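Local coordinates for protein SPI-1 type 3 secretion system secretin (PDB 4G08) that forms, as part of the Salmonella type III secretion system that injects effectors into host cells, a ring-shaped outer-membrane multimer, of which this chain is a periplasmic part, at residues F16-D21 / G51-H56; K47-N52 / L67-I72; S94-S99 / M146-N151. One frame throughout, in Å; residues are numbered along the deposited sequence.

Interaction 1 of 3, residues F16-D21 / G51-H56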
loop_
_atom_site.group_PDB
_atom_site.type_symbol
_atom_site.label_atom_id
_atom_site.label_comp_id
_atom_site.label_asym_id
_atom_site.label_seq_id
_atom_site.Cartn_x
_atom_site.Cartn_y
_atom_site.Cartn_z
ATOM N N PHE A 16 15.849 18.121 -7.486
ATOM C CA PHE A 16 16.903 17.207 -7.135
ATOM C C PHE A 16 17.464 16.441 -8.332
ATOM O O PHE A 16 16.732 15.722 -8.950
ATOM C CB PHE A 16 16.261 16.226 -6.184
ATOM C CG PHE A 16 17.191 15.279 -5.581
ATOM C CD1 PHE A 16 18.472 15.630 -5.319
ATOM C CD2 PHE A 16 16.789 14.014 -5.283
ATOM C CE1 PHE A 16 19.300 14.726 -4.765
ATOM C CE2 PHE A 16 17.629 13.139 -4.758
ATOM C CZ PHE A 16 18.871 13.487 -4.496
ATOM N N VAL A 17 18.754 16.583 -8.649
ATOM C CA VAL A 17 19.350 15.648 -9.616
ATOM C C VAL A 17 20.019 14.489 -8.894
ATOM O O VAL A 17 21.108 14.635 -8.341
ATOM C CB VAL A 17 20.395 16.300 -10.545
ATOM C CG1 VAL A 17 20.914 15.276 -11.545
ATOM C CG2 VAL A 17 19.797 17.475 -11.294
ATOM N N ALA A 18 19.429 13.310 -9.010
ATOM C CA ALA A 18 19.961 12.134 -8.343
ATOM C C ALA A 18 21.069 11.513 -9.182
ATOM O O ALA A 18 20.985 11.480 -10.406
ATOM C CB ALA A 18 18.850 11.131 -8.110
ATOM N N LYS A 19 22.107 11.030 -8.513
ATOM C CA LYS A 19 23.155 10.276 -9.186
ATOM C C LYS A 19 23.537 9.049 -8.381
ATOM O O LYS A 19 24.344 9.113 -7.457
ATOM C CB LYS A 19 24.385 11.138 -9.447
ATOM C CG LYS A 19 25.413 10.425 -10.309
ATOM C CD LYS A 19 26.756 11.131 -10.338
ATOM C CE LYS A 19 27.480 10.824 -11.640
ATOM N NZ LYS A 19 28.960 10.838 -11.492
ATOM N N ASP A 20 22.855 7.954 -8.675
ATOM C CA ASP A 20 23.057 6.702 -7.964
ATOM C C ASP A 20 22.888 6.874 -6.468
ATOM O O ASP A 20 23.681 6.366 -5.677
ATOM C CB ASP A 20 24.436 6.130 -8.269
ATOM C CG ASP A 20 24.388 5.067 -9.338
ATOM O OD1 ASP A 20 24.330 5.445 -10.530
ATOM O OD2 ASP A 20 24.090 3.903 -8.989
ATOM N N ASP A 21 21.850 7.605 -6.092
ATOM C CA ASP A 21 21.532 7.804 -4.695
ATOM C C ASP A 21 20.625 6.678 -4.243
ATOM O O ASP A 21 19.911 6.090 -5.049
ATOM C CB ASP A 21 20.835 9.146 -4.500
ATOM C CG ASP A 21 21.715 10.314 -4.878
ATOM O OD1 ASP A 21 22.754 10.524 -4.215
ATOM O OD2 ASP A 21 21.340 11.054 -5.808
ATOM N N GLY A 51 18.602 10.564 -11.992
ATOM C CA GLY A 51 17.810 11.382 -12.892
ATOM C C GLY A 51 17.525 12.770 -12.375
ATOM O O GLY A 51 17.760 13.086 -11.208
ATOM N N ASN A 52 16.977 13.601 -13.247
ATOM C CA ASN A 52 16.532 14.910 -12.834
ATOM C C ASN A 52 15.104 14.860 -12.332
ATOM O O ASN A 52 14.200 14.416 -13.044
ATOM C CB ASN A 52 16.649 15.892 -13.988
ATOM C CG ASN A 52 16.136 17.264 -13.629
ATOM O OD1 ASN A 52 16.594 17.873 -12.664
ATOM N ND2 ASN A 52 15.078 17.685 -14.299
ATOM N N PHE A 53 14.924 15.193 -11.060
ATOM C CA PHE A 53 13.610 15.110 -10.450
ATOM C C PHE A 53 13.072 16.445 -10.001
ATOM O O PHE A 53 13.756 17.230 -9.336
ATOM C CB PHE A 53 13.605 14.147 -9.276
ATOM C CG PHE A 53 13.813 12.735 -9.670
ATOM C CD1 PHE A 53 12.751 11.958 -10.070
ATOM C CD2 PHE A 53 15.089 12.220 -9.748
ATOM C CE1 PHE A 53 12.955 10.678 -10.517
ATOM C CE2 PHE A 53 15.302 10.944 -10.199
ATOM C CZ PHE A 53 14.234 10.173 -10.590
ATOM N N GLU A 54 11.786 16.611 -10.261
ATOM C CA GLU A 54 10.998 17.690 -9.707
ATOM C C GLU A 54 9.842 17.059 -8.956
ATOM O O GLU A 54 9.305 16.027 -9.364
ATOM C CB GLU A 54 10.444 18.567 -10.830
ATOM C CG GLU A 54 11.468 19.486 -11.475
ATOM C CD GLU A 54 11.961 20.576 -10.541
ATOM O OE1 GLU A 54 11.206 20.967 -9.624
ATOM O OE2 GLU A 54 13.078 21.090 -10.769
ATOM N N PHE A 55 9.504 17.656 -7.826
ATOM C CA PHE A 55 8.528 17.078 -6.932
ATOM C C PHE A 55 7.244 17.902 -6.970
ATOM O O PHE A 55 6.636 18.175 -5.940
ATOM C CB PHE A 55 9.103 17.016 -5.521
ATOM C CG PHE A 55 10.318 16.141 -5.406
ATOM C CD1 PHE A 55 10.322 14.874 -5.962
ATOM C CD2 PHE A 55 11.478 16.608 -4.819
ATOM C CE1 PHE A 55 11.441 14.074 -5.890
ATOM C CE2 PHE A 55 12.598 15.806 -4.733
ATOM C CZ PHE A 55 12.590 14.549 -5.303
ATOM N N HIS A 56 6.822 18.263 -8.161
ATOM C CA HIS A 56 5.623 19.079 -8.351
ATOM C C HIS A 56 4.357 18.254 -8.186
ATOM O O HIS A 56 3.271 18.777 -8.160
ATOM C CB HIS A 56 5.636 19.738 -9.734
ATOM C CG HIS A 56 5.911 18.789 -10.840
ATOM N ND1 HIS A 56 7.187 18.458 -11.221
ATOM C CD2 HIS A 56 5.085 18.075 -11.630
ATOM C CE1 HIS A 56 7.139 17.563 -12.186
ATOM N NE2 HIS A 56 5.872 17.311 -12.452
#
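Phe16 and Phe53 face each other as a hydrogen-bonded pair in a short antiparallel ladder of the N0 domain, in which strand 16-22 runs between strands 48-50 and 52-53. Phe53 N gives its hydrogen to Phe16 O at 2.8 Å, and Phe16 N returns one to Phe53 O at 2.9 Å. Two residues on, Ala18 and Gly51 repeat the exchange, and Val17 with Asn52 forms the non-hydrogen-bonded pair between them.

Phe53 is the side chain to follow. Its CB sits 3.5 Å from Phe16 O. With CG beside the backbone N (chi1 -67°), the ring is carried along the strand pair and turns its edge, at CD2, to the same Phe16 O, which lies in the ring plane. Further out, CE2 comes 4.1 Å from Ala18 CB. The ring also makes an edge-to-face contact with Phe26 of helix 23-30 and touches Leu61 of helix 58-69, so this face of the ladder, shared by Phe16, Ala18 and Phe53, is turned to the helices.

Phe55, just past strand 52-53, adds a third ring: its CE2 lies 4.0 Å from Phe16 CB, while its CZ approaches the edge of the Phe16 ring. On the outer face the meeting is modest, Val17 CG2 resting 3.5 Å from Asn52 OD1.

Interaction 2 of 3, residues K47-N52 / L67-I72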
loop_
_atom_site.group_PDB
_atom_site.type_symbol
_atom_site.label_atom_id
_atom_site.label_comp_id
_atom_site.label_asym_id
_atom_site.label_seq_id
_atom_site.Cartn_x
_atom_site.Cartn_y
_atom_site.Cartn_z
ATOM N N LYS A 47 18.052 -0.062 -3.385
ATOM C CA LYS A 47 18.023 0.343 -4.782
ATOM C C LYS A 47 18.612 1.729 -4.944
ATOM O O LYS A 47 18.642 2.500 -4.031
ATOM C CB LYS A 47 16.611 0.294 -5.341
ATOM C CG LYS A 47 16.084 -1.083 -5.570
ATOM C CD LYS A 47 14.646 -1.067 -5.924
ATOM C CE LYS A 47 14.205 -2.289 -6.665
ATOM N NZ LYS A 47 15.088 -3.411 -6.490
ATOM N N LYS A 48 19.106 2.011 -6.129
ATOM C CA LYS A 48 19.645 3.320 -6.431
ATOM C C LYS A 48 18.796 3.971 -7.496
ATOM O O LYS A 48 18.142 3.293 -8.286
ATOM C CB LYS A 48 21.078 3.202 -6.938
ATOM C CG LYS A 48 21.964 2.336 -6.069
ATOM C CD LYS A 48 22.623 3.170 -4.992
ATOM C CE LYS A 48 23.505 2.318 -4.103
ATOM N NZ LYS A 48 23.573 2.895 -2.734
ATOM N N ILE A 49 18.943 5.278 -7.627
ATOM C CA ILE A 49 18.160 5.999 -8.596
ATOM C C ILE A 49 18.961 7.157 -9.161
ATOM O O ILE A 49 19.855 7.690 -8.504
ATOM C CB ILE A 49 16.843 6.492 -7.987
ATOM C CG1 ILE A 49 15.934 7.027 -9.082
ATOM C CG2 ILE A 49 17.098 7.526 -6.902
ATOM C CD1 ILE A 49 14.618 7.516 -8.545
ATOM N N THR A 50 18.796 7.372 -10.458
ATOM C CA THR A 50 19.449 8.483 -11.129
ATOM C C THR A 50 18.428 9.252 -11.933
ATOM O O THR A 50 17.512 8.669 -12.506
ATOM C CB THR A 50 20.544 7.998 -12.084
ATOM O OG1 THR A 50 21.632 7.456 -11.330
ATOM C CG2 THR A 50 21.061 9.144 -12.908
ATOM N N GLY A 51 18.602 10.564 -11.992
ATOM C CA GLY A 51 17.810 11.382 -12.892
ATOM C C GLY A 51 17.525 12.770 -12.375
ATOM O O GLY A 51 17.760 13.086 -11.208
ATOM N N ASN A 52 16.977 13.601 -13.247
ATOM C CA ASN A 52 16.532 14.910 -12.834
ATOM C C ASN A 52 15.104 14.860 -12.332
ATOM O O ASN A 52 14.200 14.416 -13.044
ATOM C CB ASN A 52 16.649 15.892 -13.988
ATOM C CG ASN A 52 16.136 17.264 -13.629
ATOM O OD1 ASN A 52 16.594 17.873 -12.664
ATOM N ND2 ASN A 52 15.078 17.685 -14.299
ATOM N N LEU A 67 6.288 1.661 -10.765
ATOM C CA LEU A 67 6.325 0.851 -11.965
ATOM C C LEU A 67 7.715 0.742 -12.584
ATOM O O LEU A 67 8.093 -0.305 -13.059
ATOM C CB LEU A 67 5.402 1.390 -13.010
ATOM C CG LEU A 67 3.942 1.036 -13.174
ATOM C CD1 LEU A 67 3.681 1.229 -14.620
ATOM C CD2 LEU A 67 3.582 -0.341 -12.765
ATOM N N GLN A 68 8.471 1.827 -12.594
ATOM C CA GLN A 68 9.806 1.789 -13.180
ATOM C C GLN A 68 10.760 0.939 -12.366
ATOM O O GLN A 68 11.517 0.149 -12.924
ATOM C CB GLN A 68 10.372 3.190 -13.327
ATOM C CG GLN A 68 9.572 4.047 -14.280
ATOM C CD GLN A 68 10.263 5.352 -14.600
ATOM O OE1 GLN A 68 10.799 6.017 -13.714
ATOM N NE2 GLN A 68 10.262 5.723 -15.875
ATOM N N LEU A 69 10.715 1.095 -11.048
ATOM C CA LEU A 69 11.729 0.505 -10.177
ATOM C C LEU A 69 11.293 -0.745 -9.433
ATOM O O LEU A 69 12.105 -1.366 -8.752
ATOM C CB LEU A 69 12.214 1.528 -9.161
ATOM C CG LEU A 69 12.891 2.748 -9.762
ATOM C CD1 LEU A 69 13.482 3.565 -8.642
ATOM C CD2 LEU A 69 13.984 2.360 -10.737
ATOM N N GLY A 70 10.049 -1.166 -9.615
ATOM C CA GLY A 70 9.551 -2.342 -8.907
ATOM C C GLY A 70 9.370 -2.069 -7.427
ATOM O O GLY A 70 9.996 -2.710 -6.582
ATOM N N LEU A 71 8.464 -1.142 -7.131
ATOM C CA LEU A 71 8.104 -0.773 -5.768
ATOM C C LEU A 71 6.607 -0.957 -5.541
ATOM O O LEU A 71 5.803 -0.884 -6.477
ATOM C CB LEU A 71 8.462 0.692 -5.503
ATOM C CG LEU A 71 9.878 1.157 -5.818
ATOM C CD1 LEU A 71 10.044 2.629 -5.481
ATOM C CD2 LEU A 71 10.876 0.320 -5.048
ATOM N N ILE A 72 6.226 -0.986 -4.272
ATOM C CA ILE A 72 4.837 -0.836 -3.894
ATOM C C ILE A 72 4.756 0.117 -2.709
ATOM O O ILE A 72 5.701 0.224 -1.931
ATOM C CB ILE A 72 4.232 -2.199 -3.512
ATOM C CG1 ILE A 72 5.049 -2.841 -2.391
ATOM C CG2 ILE A 72 4.248 -3.127 -4.713
ATOM C CD1 ILE A 72 4.614 -4.245 -2.018
#
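Lys47 and Leu69 bring the two backbones nearest, yet their CA atoms are 8.3 Å apart, too far for the backbones to pair; no hydrogen bond crosses between the segments, and side chains make the contact. The chain of 67-72 leaves helix 58-69 at Gly70, whose positive phi of 71° turns it into strand 71-75, while 47-52 leads into strand 48-50 of the other sheet of the N0 domain.

Lys47 reaches across this turn with its aliphatic part. CD lies 4.1 Å from Leu71 CD2, the two side chains sliding past one another in opposite directions, and CE comes down close to the carbonyl of the last helical residue, 3.1 Å from Leu69 O. There the chain bends: the final torsion, chi4 20°, nearly eclipses NZ with CG and turns the ammonium group toward Asp84, with which it forms a salt bridge.

A little further along, Ile49 CD1 touches Leu69 CD1 at 4.1 Å. Ile49 is fully extended, with CG1 opposite the backbone N and CD1 opposite CA, which sends its terminal methyl straight in from the strand; it meets the leucine branch at about a right angle. Leu23 of helix 23-30 lies against Lys47, Ile49 and Leu71, and Leu65 of helix 58-69 adds to the cover of Ile49.

The contact therefore combines a thin apolar seam with a lysine that serves two ends: its methylenes pack over the helix terminus, and its charge is spent on Asp84. The Leu69 carbonyl, at the negative end of the helix, would probably also draw the polarised CE methylene and the positive charge beyond it.

Interaction 3 of 3, residues S94-S99 / M146-N151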
loop_
_atom_site.group_PDB
_atom_site.type_symbol
_atom_site.label_atom_id
_atom_site.label_comp_id
_atom_site.label_asym_id
_atom_site.label_seq_id
_atom_site.Cartn_x
_atom_site.Cartn_y
_atom_site.Cartn_z
ATOM N N SER A 94 -10.326 -14.988 5.324
ATOM C CA SER A 94 -11.681 -15.478 5.523
ATOM C C SER A 94 -12.636 -14.314 5.640
ATOM O O SER A 94 -12.334 -13.295 6.261
ATOM C CB SER A 94 -11.777 -16.350 6.775
ATOM O OG SER A 94 -11.031 -17.545 6.619
ATOM N N LEU A 95 -13.780 -14.465 4.992
ATOM C CA LEU A 95 -14.868 -13.518 5.121
ATOM C C LEU A 95 -16.194 -14.254 5.046
ATOM O O LEU A 95 -16.798 -14.328 3.980
ATOM C CB LEU A 95 -14.800 -12.494 3.990
ATOM C CG LEU A 95 -15.625 -11.242 4.241
ATOM C CD1 LEU A 95 -14.990 -10.435 5.355
ATOM C CD2 LEU A 95 -15.737 -10.410 2.982
ATOM N N ARG A 96 -16.613 -14.857 6.152
ATOM C CA ARG A 96 -17.754 -15.777 6.125
ATOM C C ARG A 96 -19.117 -15.114 6.346
ATOM O O ARG A 96 -20.138 -15.680 5.953
ATOM C CB ARG A 96 -17.572 -16.884 7.158
ATOM C CG ARG A 96 -16.154 -17.400 7.285
ATOM C CD ARG A 96 -15.912 -18.431 6.206
ATOM N NE ARG A 96 -14.554 -18.943 6.187
ATOM C CZ ARG A 96 -14.086 -19.702 5.208
ATOM N NH1 ARG A 96 -14.892 -20.076 4.226
ATOM N NH2 ARG A 96 -12.828 -20.099 5.219
ATOM N N ASN A 97 -19.160 -14.069 7.169
ATOM C CA ASN A 97 -20.436 -13.562 7.703
ATOM C C ASN A 97 -20.839 -12.192 7.179
ATOM O O ASN A 97 -21.839 -11.619 7.617
ATOM C CB ASN A 97 -20.404 -13.527 9.229
ATOM C CG ASN A 97 -20.000 -14.855 9.823
ATOM O OD1 ASN A 97 -20.461 -15.903 9.379
ATOM N ND2 ASN A 97 -18.997 -14.831 10.688
ATOM N N VAL A 98 -20.097 -11.708 6.196
ATOM C CA VAL A 98 -20.382 -10.430 5.568
ATOM C C VAL A 98 -20.143 -10.544 4.075
ATOM O O VAL A 98 -19.320 -11.344 3.641
ATOM C CB VAL A 98 -19.457 -9.358 6.138
ATOM C CG1 VAL A 98 -19.268 -8.222 5.154
ATOM C CG2 VAL A 98 -20.022 -8.852 7.446
ATOM N N SER A 99 -20.921 -9.814 3.285
ATOM C CA SER A 99 -20.739 -9.845 1.841
ATOM C C SER A 99 -19.449 -9.147 1.482
ATOM O O SER A 99 -19.045 -8.187 2.134
ATOM C CB SER A 99 -21.905 -9.188 1.103
ATOM O OG SER A 99 -21.995 -7.803 1.389
ATOM N N MET A 146 -12.137 -8.659 12.407
ATOM C CA MET A 146 -13.040 -7.949 13.295
ATOM C C MET A 146 -14.461 -8.007 12.753
ATOM O O MET A 146 -15.400 -8.291 13.497
ATOM C CB MET A 146 -12.601 -6.495 13.471
ATOM C CG MET A 146 -11.361 -6.313 14.336
ATOM S SD MET A 146 -11.330 -7.266 15.875
ATOM C CE MET A 146 -13.031 -7.154 16.434
ATOM N N MET A 147 -14.628 -7.692 11.474
ATOM C CA MET A 147 -15.965 -7.638 10.912
ATOM C C MET A 147 -16.657 -8.998 10.872
ATOM O O MET A 147 -17.874 -9.077 11.034
ATOM C CB MET A 147 -15.952 -7.021 9.522
ATOM C CG MET A 147 -17.352 -6.681 9.057
ATOM S SD MET A 147 -17.451 -5.589 7.627
ATOM C CE MET A 147 -16.860 -4.066 8.354
ATOM N N ASP A 148 -15.912 -10.053 10.572
ATOM C CA ASP A 148 -16.517 -11.373 10.500
ATOM C C ASP A 148 -17.031 -11.807 11.863
ATOM O O ASP A 148 -18.147 -12.308 11.994
ATOM C CB ASP A 148 -15.515 -12.390 9.970
ATOM C CG ASP A 148 -16.083 -13.223 8.856
ATOM O OD1 ASP A 148 -17.129 -12.826 8.300
ATOM O OD2 ASP A 148 -15.527 -14.308 8.579
ATOM N N LYS A 149 -16.234 -11.575 12.893
ATOM C CA LYS A 149 -16.656 -11.940 14.226
ATOM C C LYS A 149 -17.908 -11.195 14.647
ATOM O O LYS A 149 -18.807 -11.768 15.258
ATOM C CB LYS A 149 -15.557 -11.678 15.228
ATOM C CG LYS A 149 -15.973 -12.128 16.605
ATOM C CD LYS A 149 -14.876 -11.866 17.606
ATOM C CE LYS A 149 -13.693 -12.768 17.322
ATOM N NZ LYS A 149 -14.047 -14.199 17.529
ATOM N N GLN A 150 -17.901 -9.886 14.423
ATOM C CA GLN A 150 -19.011 -9.103 14.924
ATOM C C GLN A 150 -20.329 -9.489 14.216
ATOM O O GLN A 150 -21.397 -9.035 14.628
ATOM C CB GLN A 150 -18.716 -7.602 14.858
ATOM C CG GLN A 150 -17.686 -7.104 15.879
ATOM C CD GLN A 150 -17.666 -7.906 17.182
ATOM O OE1 GLN A 150 -16.580 -8.049 17.781
ATOM N NE2 GLN A 150 -18.820 -7.978 17.842
ATOM N N ASN A 151 -20.246 -10.214 13.102
ATOM C CA ASN A 151 -21.436 -10.614 12.338
ATOM C C ASN A 151 -21.723 -12.093 12.480
ATOM O O ASN A 151 -22.586 -12.640 11.797
ATOM C CB ASN A 151 -21.256 -10.300 10.857
ATOM C CG ASN A 151 -21.486 -8.842 10.545
ATOM O OD1 ASN A 151 -22.627 -8.401 10.415
ATOM N ND2 ASN A 151 -20.414 -8.060 10.562
#
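Asp148 grips the backbone of the 94-99 loop with both carboxylate oxygens. Arg96 N binds OD2 at 2.7 Å in an almost straight bond (173° at the hydrogen), and Asn97 N binds OD1 at 2.6 Å. Each donor arrives on the syn side of its oxygen and slightly out of the carboxylate plane, so two successive N-H groups fix the rotation of the group. To get there Asp148 holds chi1 at -131°, away from a staggered position, a cost that the paired bonds probably repay. The loop N-H groups, with the Arg96 charge farther off, would be expected to stabilise the negative form.

A third bond runs from side chain to helix: Asn97 ND2 donates to Asp148 O at 3.0 Å, coming from above the carbonyl plane. Asn151 N reaches the same oxygen from the opposite face. Asn151 also turns its amide back on the helix end, ND2 donating to Met147 O at 2.8 Å with that oxygen in the amide plane.

Around this polar core the packing is close. Asn97 CB lies 3.7 Å from Asn151 CB, and Val98 pushes CG2 against the Asn151 amide, 3.2 Å from ND2. The same methyl meets Met147 CG at 3.8 Å, the two side chains crossing at about a right angle, while Val98 CG1 lies near the methionine sulfur.

The arrangement belongs to the βαββα ring-building fold, tying the connection between strand 89-94 and helix 100-109 to the C-terminal end of helix 134-150. Leu95, Val98 and Met147 all pack on Phe103 of helix 100-109, whose N-terminus is capped by Ser99 OG through Glu102 N.

Interactions 1 and 2 are neighbours in the N0 domain, their centres 11 Å apart, and they share Gly51, where the chain turns the corner from strand 48-50, and Asn52, at or near the start of strand 52-53. Strand 16-22 bonds to both strands: beyond the ladder of interaction 1, Asp21 O meets Ile49 N of interaction 2 at 2.9 Å, and Asp20 and Asp21 form a G1 bulge opposite Ile49. Interaction 3 stands apart in the second domain, across the centre of the chain, 46 Å from interaction 1 and 39 Å from interaction 2 between centres. Its nearest atoms are still about 20 Å from interaction 2, and the two do not touch.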